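Local structure of periplasmic protein TorT (Vibrio parahaemolyticus, 3O1I) at residues D196-S201 / I221-V226. The protein probably binds a small ligand in the periplasm as a type 1 periplasmic binding protein and probably takes part in trimethylamine N-oxide sensing. Residues are numbered along the deposited sequence; the frame is centred on the assembly and turned at random.
Sequences DYIVGS and IGLVSV
I198 and L223 lie side by side on one face of a parallel pair of strands, 197-200 and 222-225, joined through helix 202-214 as a beta-alpha-beta unit in one lobe of the periplasmic binding protein fold. L223 reaches across with CD2, 4.0 Å from I198 CB, while I221 meets the same isoleucine at an oblique angle, its CG2 3.5 Å from I198 CG1. I198 CG1 stands beside its own backbone N (chi1 -62°), and with the chain extended CD1 comes near both I221 CG2 and L223 CD2; helix 202-214 packs on this face, A208, I209 and L212 against L223, and L212 against I221.

On the other face V199 and V224 run alongside each other, V199 CG1 lying against V224 CB, with L126 of helix 116-127 packed against both. Y197 lays its ring beside G222, which has no side chain to obstruct it: CD2 comes within 3.5 Å of G222 CA, and G222 O sits at the ring edge, near its plane. The phenol OH is hydrogen-bonded to H130 NE2.

Between the two faces, backbone hydrogen bonds alternate from strand to strand. I198 takes part twice, giving its N-H to G222 O and receiving V224 N at its own O (2.9 Å, N-H...O angle 170°). The pairing fades at the C-terminal end, where V226 N makes a weak bond to G200 O, 3.0 Å long and bent to 127°.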
ATOM      1  N   ASP D 196     -22.076  -0.129  32.529  1.00 77.64           N
ATOM      2  CA  ASP D 196     -21.520  -0.934  33.609  1.00 77.18           C
ATOM      3  C   ASP D 196     -20.686  -2.054  32.990  1.00 76.27           C
ATOM      4  O   ASP D 196     -19.506  -2.216  33.318  1.00 75.60           O
ATOM      5  CB  ASP D 196     -22.646  -1.534  34.449  1.00 77.53           C
ATOM      6  CG  ASP D 196     -23.411  -0.486  35.229  1.00 78.99           C
ATOM      7  OD1 ASP D 196     -22.805   0.135  36.126  1.00 79.17           O
ATOM      8  OD2 ASP D 196     -24.612  -0.278  34.946  1.00 79.35           O
ATOM      9  N   TYR D 197     -21.311  -2.815  32.088  1.00 75.04           N
ATOM     10  CA  TYR D 197     -20.649  -3.924  31.395  1.00 72.43           C
ATOM     11  C   TYR D 197     -20.717  -3.793  29.879  1.00 70.74           C
ATOM     12  O   TYR D 197     -21.581  -3.100  29.331  1.00 71.03           O
ATOM     13  CB  TYR D 197     -21.300  -5.269  31.742  1.00 71.92           C
ATOM     14  CG  TYR D 197     -21.339  -5.622  33.201  1.00 71.06           C
ATOM     15  CD1 TYR D 197     -22.544  -5.618  33.902  1.00 70.91           C
ATOM     16  CD2 TYR D 197     -20.181  -5.994  33.876  1.00 70.98           C
ATOM     17  CE1 TYR D 197     -22.595  -5.982  35.242  1.00 71.94           C
ATOM     18  CE2 TYR D 197     -20.217  -6.357  35.217  1.00 71.67           C
ATOM     19  CZ  TYR D 197     -21.425  -6.353  35.896  1.00 72.71           C
ATOM     20  OH  TYR D 197     -21.458  -6.741  37.217  1.00 72.95           O
ATOM     21  N   ILE D 198     -19.795  -4.484  29.217  1.00 68.84           N
ATOM     22  CA  ILE D 198     -19.742  -4.543  27.765  1.00 66.76           C
ATOM     23  C   ILE D 198     -19.674  -6.031  27.423  1.00 65.61           C
ATOM     24  O   ILE D 198     -18.750  -6.738  27.841  1.00 63.76           O
ATOM     25  CB  ILE D 198     -18.471  -3.893  27.157  1.00 67.00           C
ATOM     26  CG1 ILE D 198     -18.385  -2.411  27.489  1.00 66.98           C
ATOM     27  CG2 ILE D 198     -18.501  -4.038  25.644  1.00 65.08           C
ATOM     28  CD1 ILE D 198     -17.074  -1.789  27.011  1.00 67.31           C
ATOM     29  N   VAL D 199     -20.666  -6.512  26.689  1.00 64.40           N
ATOM     30  CA  VAL D 199     -20.671  -7.900  26.257  1.00 63.32           C
ATOM     31  C   VAL D 199     -20.561  -7.898  24.744  1.00 61.15           C
ATOM     32  O   VAL D 199     -21.446  -7.396  24.048  1.00 59.76           O
ATOM     33  CB  VAL D 199     -21.954  -8.646  26.685  1.00 64.30           C
ATOM     34  CG1 VAL D 199     -21.938  -8.851  28.172  1.00 66.92           C
ATOM     35  CG2 VAL D 199     -23.190  -7.866  26.292  1.00 64.79           C
ATOM     36  N   GLY D 200     -19.457  -8.434  24.235  1.00 59.01           N
ATOM     37  CA  GLY D 200     -19.279  -8.466  22.799  1.00 58.39           C
ATOM     38  C   GLY D 200     -18.368  -9.568  22.301  1.00 57.13           C
ATOM     39  O   GLY D 200     -18.035 -10.492  23.043  1.00 58.53           O
ATOM     40  N   SER D 201     -17.962  -9.463  21.040  1.00 54.78           N
ATOM     41  CA  SER D 201     -17.091 -10.452  20.420  1.00 52.58           C
ATOM     42  C   SER D 201     -15.732 -10.497  21.077  1.00 51.21           C
ATOM     43  O   SER D 201     -15.350  -9.592  21.812  1.00 51.37           O
ATOM     44  CB  SER D 201     -16.901 -10.120  18.954  1.00 54.23           C
ATOM     45  OG  SER D 201     -16.400  -8.800  18.820  1.00 56.59           O
ATOM     46  N   ILE D 221     -15.788  -0.629  34.041  1.00 74.85           N
ATOM     47  CA  ILE D 221     -16.627  -1.328  33.076  1.00 71.73           C
ATOM     48  C   ILE D 221     -16.197  -2.795  33.032  1.00 70.66           C
ATOM     49  O   ILE D 221     -15.021  -3.097  32.838  1.00 69.93           O
ATOM     50  CB  ILE D 221     -16.499  -0.700  31.672  1.00 71.00           C
ATOM     51  CG1 ILE D 221     -17.081   0.711  31.692  1.00 69.87           C
ATOM     52  CG2 ILE D 221     -17.230  -1.541  30.644  1.00 70.07           C
ATOM     53  CD1 ILE D 221     -16.960   1.430  30.384  1.00 69.31           C
ATOM     54  N   GLY D 222     -17.150  -3.700  33.239  1.00 69.09           N
ATOM     55  CA  GLY D 222     -16.845  -5.122  33.225  1.00 66.76           C
ATOM     56  C   GLY D 222     -16.990  -5.732  31.845  1.00 65.42           C
ATOM     57  O   GLY D 222     -18.007  -5.521  31.178  1.00 65.02           O
ATOM     58  N   LEU D 223     -15.980  -6.498  31.425  1.00 63.73           N
ATOM     59  CA  LEU D 223     -15.963  -7.137  30.107  1.00 60.14           C
ATOM     60  C   LEU D 223     -16.431  -8.598  30.092  1.00 59.77           C
ATOM     61  O   LEU D 223     -15.905  -9.446  30.814  1.00 59.29           O
ATOM     62  CB  LEU D 223     -14.556  -7.042  29.518  1.00 56.80           C
ATOM     63  CG  LEU D 223     -13.959  -5.634  29.594  1.00 54.58           C
ATOM     64  CD1 LEU D 223     -12.587  -5.619  28.930  1.00 52.55           C
ATOM     65  CD2 LEU D 223     -14.916  -4.633  28.941  1.00 53.90           C
ATOM     66  N   VAL D 224     -17.420  -8.875  29.248  1.00 59.76           N
ATOM     67  CA  VAL D 224     -17.989 -10.207  29.102  1.00 58.67           C
ATOM     68  C   VAL D 224     -17.976 -10.607  27.627  1.00 58.79           C
ATOM     69  O   VAL D 224     -18.675 -10.000  26.811  1.00 59.65           O
ATOM     70  CB  VAL D 224     -19.442 -10.230  29.634  1.00 58.29           C
ATOM     71  CG1 VAL D 224     -20.124 -11.544  29.291  1.00 57.87           C
ATOM     72  CG2 VAL D 224     -19.439 -10.020  31.135  1.00 57.00           C
ATOM     73  N   SER D 225     -17.181 -11.628  27.304  1.00 57.79           N
ATOM     74  CA  SER D 225     -17.038 -12.153  25.941  1.00 58.22           C
ATOM     75  C   SER D 225     -18.197 -13.069  25.543  1.00 57.31           C
ATOM     76  O   SER D 225     -18.855 -13.641  26.408  1.00 58.32           O
ATOM     77  CB  SER D 225     -15.734 -12.949  25.847  1.00 58.90           C
ATOM     78  OG  SER D 225     -14.952 -12.560  24.731  1.00 60.09           O
ATOM     79  N   VAL D 226     -18.442 -13.218  24.243  1.00 55.59           N
ATOM     80  CA  VAL D 226     -19.507 -14.103  23.781  1.00 54.29           C
ATOM     81  C   VAL D 226     -18.875 -15.399  23.264  1.00 53.94           C
ATOM     82  O   VAL D 226     -19.576 -16.325  22.839  1.00 52.66           O
ATOM     83  CB  VAL D 226     -20.352 -13.447  22.686  1.00 56.18           C
ATOM     84  CG1 VAL D 226     -21.532 -14.333  22.315  1.00 58.22           C
ATOM     85  CG2 VAL D 226     -20.868 -12.118  23.183  1.00 60.36           C
TER